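PDB 4L8K: putative peptidase from Parabacteroides merdae, which probably acts as a peptidase of the serine protease family S41, hydrolysing peptide bonds in as yet unidentified substrates. Local coordinates for residues P88-K93 with V288-E293; D153-G158 with L216-S221. One frame throughout, in Å; residues are numbered along the deposited sequence.

From the N terminus, the chain first reaches 88-93, in the loop that leads into helix 93-100, which waits almost two hundred residues for its partner. Before 288-293 arrives to close this long loop as contact 1, a shorter one opens and shuts entirely within it: 153-158, at the end of strand 149-153, is joined by 216-221 from the neighbouring parallel strand 213-217 in contact 2. Contact 2 thus binds adjacent strand ends in the middle of the mixed sheet, while contact 1 ties a connecting loop to the chain that leaves edge strand 286-287. Their centres lie about 12 Å apart, and they touch: Asn90 O accepts a probable hydrogen bond from Arg155 NH1.

Contact 1 of 2, residues P88-K93 with V288-E293; sequences PANFYK and VAITGE
Asn90 and Ile290 meet where a side-chain amide satisfies a backbone N-H between two irregular stretches of chain. With CG beside its own backbone N (chi1 -79°), the Asn90 amide extends OD1 to Ile290 N at 3.0 Å; the bond is slightly bent, and the donor is tilted out of the amide plane by 27°. The same oxygen lies 3.6 Å from Ala289 CB and also accepts from a water, whose oxygen is 2.9 Å from Asn90 OD1. Its ND2 makes a weak bond to Asp243, and Ile302 of helix 301-311 packs against the side chain. The methyl CD1 of Ile290, at the end of an extended branch, rests against the carbonyl of Asn90 in van der Waals contact, 3.5 Å from Asn90 C. The contact thereby fastens the loop before helix 93-100 to the chain leaving strand 286-287, at the edge of the central mixed sheet; 288-293 runs on into helix 292-296, with the backbone of Val288 still bonded to Gly242. At Phe91 the ring turns the other way, to meet that of Tyr124, and the backbone takes over: its N lies 3.6 Å from Ile290 CD1. Tyr92, the N-cap residue of helix 93-100, points back across the contact. Its ring and the Ile290 side chain run antiparallel past one another, CD2 passing 4.0 Å from Ile290 CD1 and CE2 4.2 Å from Ile290 CG2, while Ile295 of helix 292-296 touches both side chains.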
ATOM      1  N   PRO A  88       8.396  10.929   5.852  1.00 22.20           N
ATOM      2  CA  PRO A  88       7.542  11.766   6.727  1.00 21.02           C
ATOM      3  C   PRO A  88       6.128  11.187   6.814  1.00 24.27           C
ATOM      4  O   PRO A  88       5.726  10.404   5.937  1.00 23.61           O
ATOM      5  CB  PRO A  88       7.562  13.134   6.048  1.00 22.93           C
ATOM      6  CG  PRO A  88       8.727  13.070   5.052  1.00 28.08           C
ATOM      7  CD  PRO A  88       8.763  11.652   4.617  1.00 23.42           C
ATOM      8  N   ALA A  89       5.395  11.524   7.893  1.00 19.77           N
ATOM      9  CA  ALA A  89       4.020  11.061   8.085  1.00 18.77           C
ATOM     10  C   ALA A  89       3.157  11.459   6.865  1.00 22.12           C
ATOM     11  O   ALA A  89       2.493  10.599   6.271  1.00 21.35           O
ATOM     12  CB  ALA A  89       3.435  11.621   9.384  1.00 18.99           C
ATOM     13  N   ASN A  90       3.233  12.738   6.448  1.00 18.27           N
ATOM     14  CA  ASN A  90       2.514  13.323   5.281  1.00 16.83           C
ATOM     15  C   ASN A  90       1.012  13.167   5.375  1.00 19.02           C
ATOM     16  O   ASN A  90       0.310  13.183   4.347  1.00 19.15           O
ATOM     17  CB  ASN A  90       3.044  12.761   3.934  1.00 14.31           C
ATOM     18  CG  ASN A  90       4.337  13.430   3.512  1.00 24.47           C
ATOM     19  OD1 ASN A  90       4.529  14.622   3.710  1.00 20.11           O
ATOM     20  ND2 ASN A  90       5.262  12.684   2.961  1.00 18.50           N
ATOM     21  N   PHE A  91       0.506  13.093   6.626  1.00 15.72           N
ATOM     22  CA  PHE A  91      -0.925  12.995   6.952  1.00 16.73           C
ATOM     23  C   PHE A  91      -1.092  13.279   8.438  1.00 24.93           C
ATOM     24  O   PHE A  91      -0.319  12.761   9.239  1.00 25.57           O
ATOM     25  CB  PHE A  91      -1.511  11.593   6.602  1.00 17.72           C
ATOM     26  CG  PHE A  91      -2.989  11.459   6.890  1.00 18.62           C
ATOM     27  CD1 PHE A  91      -3.938  11.903   5.972  1.00 22.75           C
ATOM     28  CD2 PHE A  91      -3.431  10.935   8.099  1.00 22.43           C
ATOM     29  CE1 PHE A  91      -5.307  11.826   6.254  1.00 22.91           C
ATOM     30  CE2 PHE A  91      -4.801  10.857   8.390  1.00 25.80           C
ATOM     31  CZ  PHE A  91      -5.726  11.300   7.462  1.00 24.06           C
ATOM     32  N   TYR A  92      -2.082  14.107   8.796  1.00 21.58           N
ATOM     33  CA  TYR A  92      -2.417  14.444  10.179  1.00 21.55           C
ATOM     34  C   TYR A  92      -3.901  14.585  10.229  1.00 27.58           C
ATOM     35  O   TYR A  92      -4.470  15.420   9.503  1.00 28.76           O
ATOM     36  CB  TYR A  92      -1.708  15.738  10.667  1.00 22.18           C
ATOM     37  CG  TYR A  92      -0.198  15.670  10.555  1.00 22.43           C
ATOM     38  CD1 TYR A  92       0.567  15.057  11.545  1.00 23.61           C
ATOM     39  CD2 TYR A  92       0.462  16.165   9.429  1.00 21.86           C
ATOM     40  CE1 TYR A  92       1.958  14.973  11.435  1.00 24.53           C
ATOM     41  CE2 TYR A  92       1.844  16.071   9.303  1.00 22.10           C
ATOM     42  CZ  TYR A  92       2.588  15.488  10.313  1.00 28.95           C
ATOM     43  OH  TYR A  92       3.948  15.415  10.186  1.00 32.00           O
ATOM     44  N   LYS A  93      -4.546  13.748  11.036  1.00 22.89           N
ATOM     45  CA  LYS A  93      -5.998  13.733  11.219  1.00 22.53           C
ATOM     46  C   LYS A  93      -6.504  15.131  11.659  1.00 26.64           C
ATOM     47  O   LYS A  93      -7.513  15.609  11.140  1.00 26.59           O
ATOM     48  CB  LYS A  93      -6.357  12.637  12.255  1.00 24.93           C
ATOM     49  CG  LYS A  93      -7.798  12.611  12.769  1.00 34.37           C
ATOM     50  CD  LYS A  93      -8.782  11.925  11.810  1.00 34.11           C
ATOM     51  CE  LYS A  93     -10.168  11.710  12.402  1.00 36.62           C
ATOM     52  NZ  LYS A  93     -10.796  12.964  12.941  1.00 39.02           N
ATOM     53  N   VAL A 288       4.663  15.613  -3.302  1.00 21.88           N
ATOM     54  CA  VAL A 288       4.222  16.725  -2.457  1.00 21.68           C
ATOM     55  C   VAL A 288       4.336  16.246  -1.010  1.00 23.75           C
ATOM     56  O   VAL A 288       3.873  15.153  -0.687  1.00 22.99           O
ATOM     57  CB  VAL A 288       2.795  17.311  -2.780  1.00 25.43           C
ATOM     58  CG1 VAL A 288       2.516  18.562  -1.947  1.00 25.96           C
ATOM     59  CG2 VAL A 288       2.624  17.644  -4.259  1.00 24.88           C
ATOM     60  N   ALA A 289       4.956  17.055  -0.151  1.00 19.32           N
ATOM     61  CA  ALA A 289       5.125  16.772   1.274  1.00 19.36           C
ATOM     62  C   ALA A 289       4.439  17.841   2.099  1.00 24.97           C
ATOM     63  O   ALA A 289       4.529  19.020   1.743  1.00 26.75           O
ATOM     64  CB  ALA A 289       6.627  16.714   1.644  1.00 19.95           C
ATOM     65  N   ILE A 290       3.787  17.453   3.218  1.00 20.73           N
ATOM     66  CA  ILE A 290       3.194  18.438   4.141  1.00 19.56           C
ATOM     67  C   ILE A 290       4.361  19.252   4.764  1.00 24.27           C
ATOM     68  O   ILE A 290       5.341  18.679   5.232  1.00 23.14           O
ATOM     69  CB  ILE A 290       2.250  17.808   5.202  1.00 21.24           C
ATOM     70  CG1 ILE A 290       1.023  17.153   4.499  1.00 20.00           C
ATOM     71  CG2 ILE A 290       1.781  18.879   6.240  1.00 21.07           C
ATOM     72  CD1 ILE A 290       0.032  16.501   5.457  1.00 25.26           C
ATOM     73  N   THR A 291       4.276  20.583   4.667  1.00 21.83           N
ATOM     74  CA  THR A 291       5.328  21.452   5.175  1.00 22.00           C
ATOM     75  C   THR A 291       5.044  21.880   6.598  1.00 23.25           C
ATOM     76  O   THR A 291       3.885  21.936   7.014  1.00 22.57           O
ATOM     77  CB  THR A 291       5.521  22.654   4.264  1.00 24.49           C
ATOM     78  OG1 THR A 291       4.347  23.452   4.319  1.00 23.07           O
ATOM     79  CG2 THR A 291       5.830  22.247   2.839  1.00 21.89           C
ATOM     80  N   GLY A 292       6.109  22.194   7.314  1.00 20.37           N
ATOM     81  CA  GLY A 292       6.049  22.673   8.695  1.00 21.77           C
ATOM     82  C   GLY A 292       5.248  23.963   8.841  1.00 27.99           C
ATOM     83  O   GLY A 292       4.496  24.104   9.809  1.00 30.30           O
ATOM     84  N   GLU A 293       5.335  24.883   7.848  1.00 21.68           N
ATOM     85  CA  GLU A 293       4.592  26.135   7.883  1.00 22.28           C
ATOM     86  C   GLU A 293       3.112  25.925   7.512  1.00 26.77           C
ATOM     87  O   GLU A 293       2.276  26.708   7.951  1.00 27.63           O
ATOM     88  CB  GLU A 293       5.245  27.229   7.005  1.00 24.76           C
ATOM     89  CG  GLU A 293       5.328  26.940   5.508  1.00 33.52           C
ATOM     90  CD  GLU A 293       6.497  26.095   5.028  1.00 42.51           C
ATOM     91  OE1 GLU A 293       7.260  25.552   5.864  1.00 32.87           O
ATOM     92  OE2 GLU A 293       6.649  25.987   3.792  1.00 32.23           O
TER
HETATM   93  O   HOH W   1       6.154  16.310   5.428  1.00 26.26           O

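Contact 2 of 2, residues D153-G158 with L216-S221; sequences DVRDNG and LTNRHS
Leu216 and Arg155 run alongside each other in the same sense, with Leu216 CD1 over one face of the guanidinium, 3.8 Å from Arg155 NH2. The arginine chain bends at its third torsion (chi3 -66°), which turns the head back along its own segment to take Asp153 side-on: NE meets OD1 at 2.9 Å and NH2 meets OD2 at 2.8 Å, the carboxylate carbon lying in the guanidinium plane. OD1 also accepts from Arg155 N, on the opposite face of the carboxylate plane, which makes an Asx turn. Tyr122 OH adds a bond to OD2, Asp300 a second salt bridge to NH2, and Asn90 O accepts from NH1. Replacing Asp153 by alanine would remove the two-point grip and is likely to leave Arg155 NE and N and Tyr122 OH each short of a partner, the head held only through NH1 and NH2. Parallel pairing of Asp153 with Leu216 ends in the bond Val154 N to Leu216 O, 3.1 Å.

Asp156, third residue of a type II turn, is held by Asn218 at two points. Its N donates to Asn218 OD1 at 2.9 Å, while Asn218 ND2 returns a bond of 2.9 Å to Asp156 OD1 on the anti side; carboxylate and amide planes stand 39° apart. OD1 also lies 3.3 Å from His220 CB. Ser221 OG completes the join by donating to Val154 O (2.7 Å) from above the carbonyl plane, and itself accepts from Asn218 N.

Both segments run off the ends of adjacent parallel strands, and Asp-Val-Arg-Asp-Asn-Gly-Gly resembles the S41 motif whose glycines commonly shape the oxyanion hole, just as the next strand's loop commonly leads to the nucleophilic serine. Interlocked donors and acceptors are therefore consistent with a fixed spacing of two probable active-site elements.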
ATOM      1  N   ASP A 153      -8.383  10.284  -1.416  1.00 19.58           N
ATOM      2  CA  ASP A 153      -7.291  10.231  -0.438  1.00 19.07           C
ATOM      3  C   ASP A 153      -7.219   8.871   0.260  1.00 21.19           C
ATOM      4  O   ASP A 153      -8.121   8.506   1.031  1.00 18.63           O
ATOM      5  CB  ASP A 153      -7.498  11.381   0.585  1.00 20.28           C
ATOM      6  CG  ASP A 153      -6.377  11.664   1.568  1.00 19.77           C
ATOM      7  OD1 ASP A 153      -5.364  10.927   1.555  1.00 20.09           O
ATOM      8  OD2 ASP A 153      -6.508  12.626   2.344  1.00 23.66           O
ATOM      9  N   VAL A 154      -6.114   8.138   0.006  1.00 18.61           N
ATOM     10  CA  VAL A 154      -5.858   6.817   0.623  1.00 16.88           C
ATOM     11  C   VAL A 154      -4.558   6.858   1.474  1.00 21.05           C
ATOM     12  O   VAL A 154      -3.917   5.827   1.683  1.00 19.52           O
ATOM     13  CB  VAL A 154      -5.842   5.643  -0.399  1.00 18.38           C
ATOM     14  CG1 VAL A 154      -7.235   5.392  -0.979  1.00 17.05           C
ATOM     15  CG2 VAL A 154      -4.786   5.845  -1.493  1.00 17.41           C
ATOM     16  N   ARG A 155      -4.178   8.046   1.960  1.00 17.15           N
ATOM     17  CA  ARG A 155      -3.037   8.177   2.858  1.00 17.11           C
ATOM     18  C   ARG A 155      -3.380   7.492   4.174  1.00 21.62           C
ATOM     19  O   ARG A 155      -4.538   7.557   4.598  1.00 22.07           O
ATOM     20  CB  ARG A 155      -2.697   9.653   3.116  1.00 17.61           C
ATOM     21  CG  ARG A 155      -2.104  10.368   1.909  1.00 20.68           C
ATOM     22  CD  ARG A 155      -1.860  11.849   2.194  1.00 14.80           C
ATOM     23  NE  ARG A 155      -3.122  12.568   2.397  1.00 13.23           N
ATOM     24  CZ  ARG A 155      -3.231  13.797   2.889  1.00 23.57           C
ATOM     25  NH1 ARG A 155      -2.148  14.462   3.286  1.00 14.98           N
ATOM     26  NH2 ARG A 155      -4.424  14.366   3.007  1.00 20.24           N
ATOM     27  N   ASP A 156      -2.407   6.812   4.799  1.00 16.88           N
ATOM     28  CA  ASP A 156      -2.590   6.084   6.051  1.00 16.88           C
ATOM     29  C   ASP A 156      -3.560   4.893   5.903  1.00 22.04           C
ATOM     30  O   ASP A 156      -4.132   4.454   6.886  1.00 21.53           O
ATOM     31  CB  ASP A 156      -3.026   7.016   7.191  1.00 18.54           C
ATOM     32  CG  ASP A 156      -1.862   7.685   7.892  1.00 27.34           C
ATOM     33  OD1 ASP A 156      -0.796   7.858   7.252  1.00 27.29           O
ATOM     34  OD2 ASP A 156      -2.013   8.035   9.072  1.00 37.50           O
ATOM     35  N   ASN A 157      -3.713   4.359   4.686  1.00 18.97           N
ATOM     36  CA  ASN A 157      -4.570   3.209   4.462  1.00 18.63           C
ATOM     37  C   ASN A 157      -3.664   1.991   4.267  1.00 23.03           C
ATOM     38  O   ASN A 157      -3.056   1.821   3.216  1.00 20.79           O
ATOM     39  CB  ASN A 157      -5.523   3.451   3.271  1.00 18.52           C
ATOM     40  CG  ASN A 157      -6.534   2.345   3.012  1.00 28.98           C
ATOM     41  OD1 ASN A 157      -6.311   1.165   3.329  1.00 14.31           O
ATOM     42  ND2 ASN A 157      -7.656   2.702   2.367  1.00 12.15           N
ATOM     43  N   GLY A 158      -3.561   1.183   5.324  1.00 20.67           N
ATOM     44  CA  GLY A 158      -2.748  -0.026   5.379  1.00 19.64           C
ATOM     45  C   GLY A 158      -3.295  -1.223   4.619  1.00 24.07           C
ATOM     46  O   GLY A 158      -2.755  -2.319   4.725  1.00 24.79           O
ATOM     47  N   LEU A 216      -4.334  10.555  -3.465  1.00 14.92           N
ATOM     48  CA  LEU A 216      -3.334  10.986  -2.483  1.00 14.11           C
ATOM     49  C   LEU A 216      -2.731   9.790  -1.786  1.00 19.75           C
ATOM     50  O   LEU A 216      -3.462   8.924  -1.309  1.00 19.03           O
ATOM     51  CB  LEU A 216      -3.919  11.970  -1.438  1.00 12.99           C
ATOM     52  CG  LEU A 216      -4.675  13.222  -1.930  1.00 15.62           C
ATOM     53  CD1 LEU A 216      -4.886  14.189  -0.772  1.00 15.13           C
ATOM     54  CD2 LEU A 216      -3.916  13.975  -3.062  1.00 17.61           C
ATOM     55  N   THR A 217      -1.391   9.705  -1.771  1.00 18.11           N
ATOM     56  CA  THR A 217      -0.679   8.585  -1.162  1.00 17.19           C
ATOM     57  C   THR A 217       0.433   9.050  -0.208  1.00 20.38           C
ATOM     58  O   THR A 217       0.941  10.167  -0.325  1.00 21.69           O
ATOM     59  CB  THR A 217      -0.057   7.653  -2.255  1.00 26.02           C
ATOM     60  OG1 THR A 217       0.920   8.360  -3.000  1.00 26.74           O
ATOM     61  CG2 THR A 217      -1.079   7.076  -3.202  1.00 20.11           C
ATOM     62  N   ASN A 218       0.810   8.176   0.719  1.00 16.25           N
ATOM     63  CA  ASN A 218       1.937   8.381   1.618  1.00 17.53           C
ATOM     64  C   ASN A 218       2.554   7.013   1.908  1.00 21.08           C
ATOM     65  O   ASN A 218       2.036   6.016   1.424  1.00 20.46           O
ATOM     66  CB  ASN A 218       1.573   9.178   2.901  1.00 15.97           C
ATOM     67  CG  ASN A 218       0.647   8.511   3.876  1.00 26.75           C
ATOM     68  OD1 ASN A 218       0.161   7.398   3.667  1.00 18.74           O
ATOM     69  ND2 ASN A 218       0.366   9.203   4.959  1.00 21.30           N
ATOM     70  N   ARG A 219       3.677   6.962   2.634  1.00 18.06           N
ATOM     71  CA  ARG A 219       4.355   5.717   2.982  1.00 17.94           C
ATOM     72  C   ARG A 219       3.436   4.765   3.757  1.00 23.07           C
ATOM     73  O   ARG A 219       3.642   3.553   3.745  1.00 24.97           O
ATOM     74  CB  ARG A 219       5.641   6.008   3.801  1.00 17.56           C
ATOM     75  CG  ARG A 219       6.635   4.849   3.833  1.00 12.57           C
ATOM     76  CD  ARG A 219       7.081   4.383   2.456  1.00 16.71           C
ATOM     77  NE  ARG A 219       8.105   3.378   2.664  1.00 20.22           N
ATOM     78  CZ  ARG A 219       8.713   2.669   1.724  1.00 23.89           C
ATOM     79  NH1 ARG A 219       8.288   2.713   0.466  1.00 12.95           N
ATOM     80  NH2 ARG A 219       9.698   1.849   2.047  1.00  9.16           N
ATOM     81  N   HIS A 220       2.412   5.307   4.401  1.00 19.33           N
ATOM     82  CA  HIS A 220       1.476   4.494   5.137  1.00 18.46           C
ATOM     83  C   HIS A 220       0.303   4.026   4.257  1.00 19.34           C
ATOM     84  O   HIS A 220      -0.645   3.471   4.798  1.00 20.59           O
ATOM     85  CB  HIS A 220       1.034   5.198   6.404  1.00 20.42           C
ATOM     86  CG  HIS A 220       2.096   5.148   7.453  1.00 26.04           C
ATOM     87  ND1 HIS A 220       2.892   6.235   7.718  1.00 30.35           N
ATOM     88  CD2 HIS A 220       2.491   4.125   8.247  1.00 29.63           C
ATOM     89  CE1 HIS A 220       3.724   5.862   8.685  1.00 29.58           C
ATOM     90  NE2 HIS A 220       3.543   4.594   9.014  1.00 29.59           N
ATOM     91  N   SER A 221       0.413   4.154   2.898  1.00 13.03           N
ATOM     92  CA  SER A 221      -0.492   3.586   1.892  1.00 11.64           C
ATOM     93  C   SER A 221       0.185   2.292   1.427  1.00 16.73           C
ATOM     94  O   SER A 221       1.240   2.358   0.796  1.00 18.59           O
ATOM     95  CB  SER A 221      -0.728   4.545   0.714  1.00 13.43           C
ATOM     96  OG  SER A 221      -1.295   5.787   1.094  1.00 21.96           O
TER
HETATM   97  O   HOH W   2      -1.645   2.839   7.724  1.00 34.08           O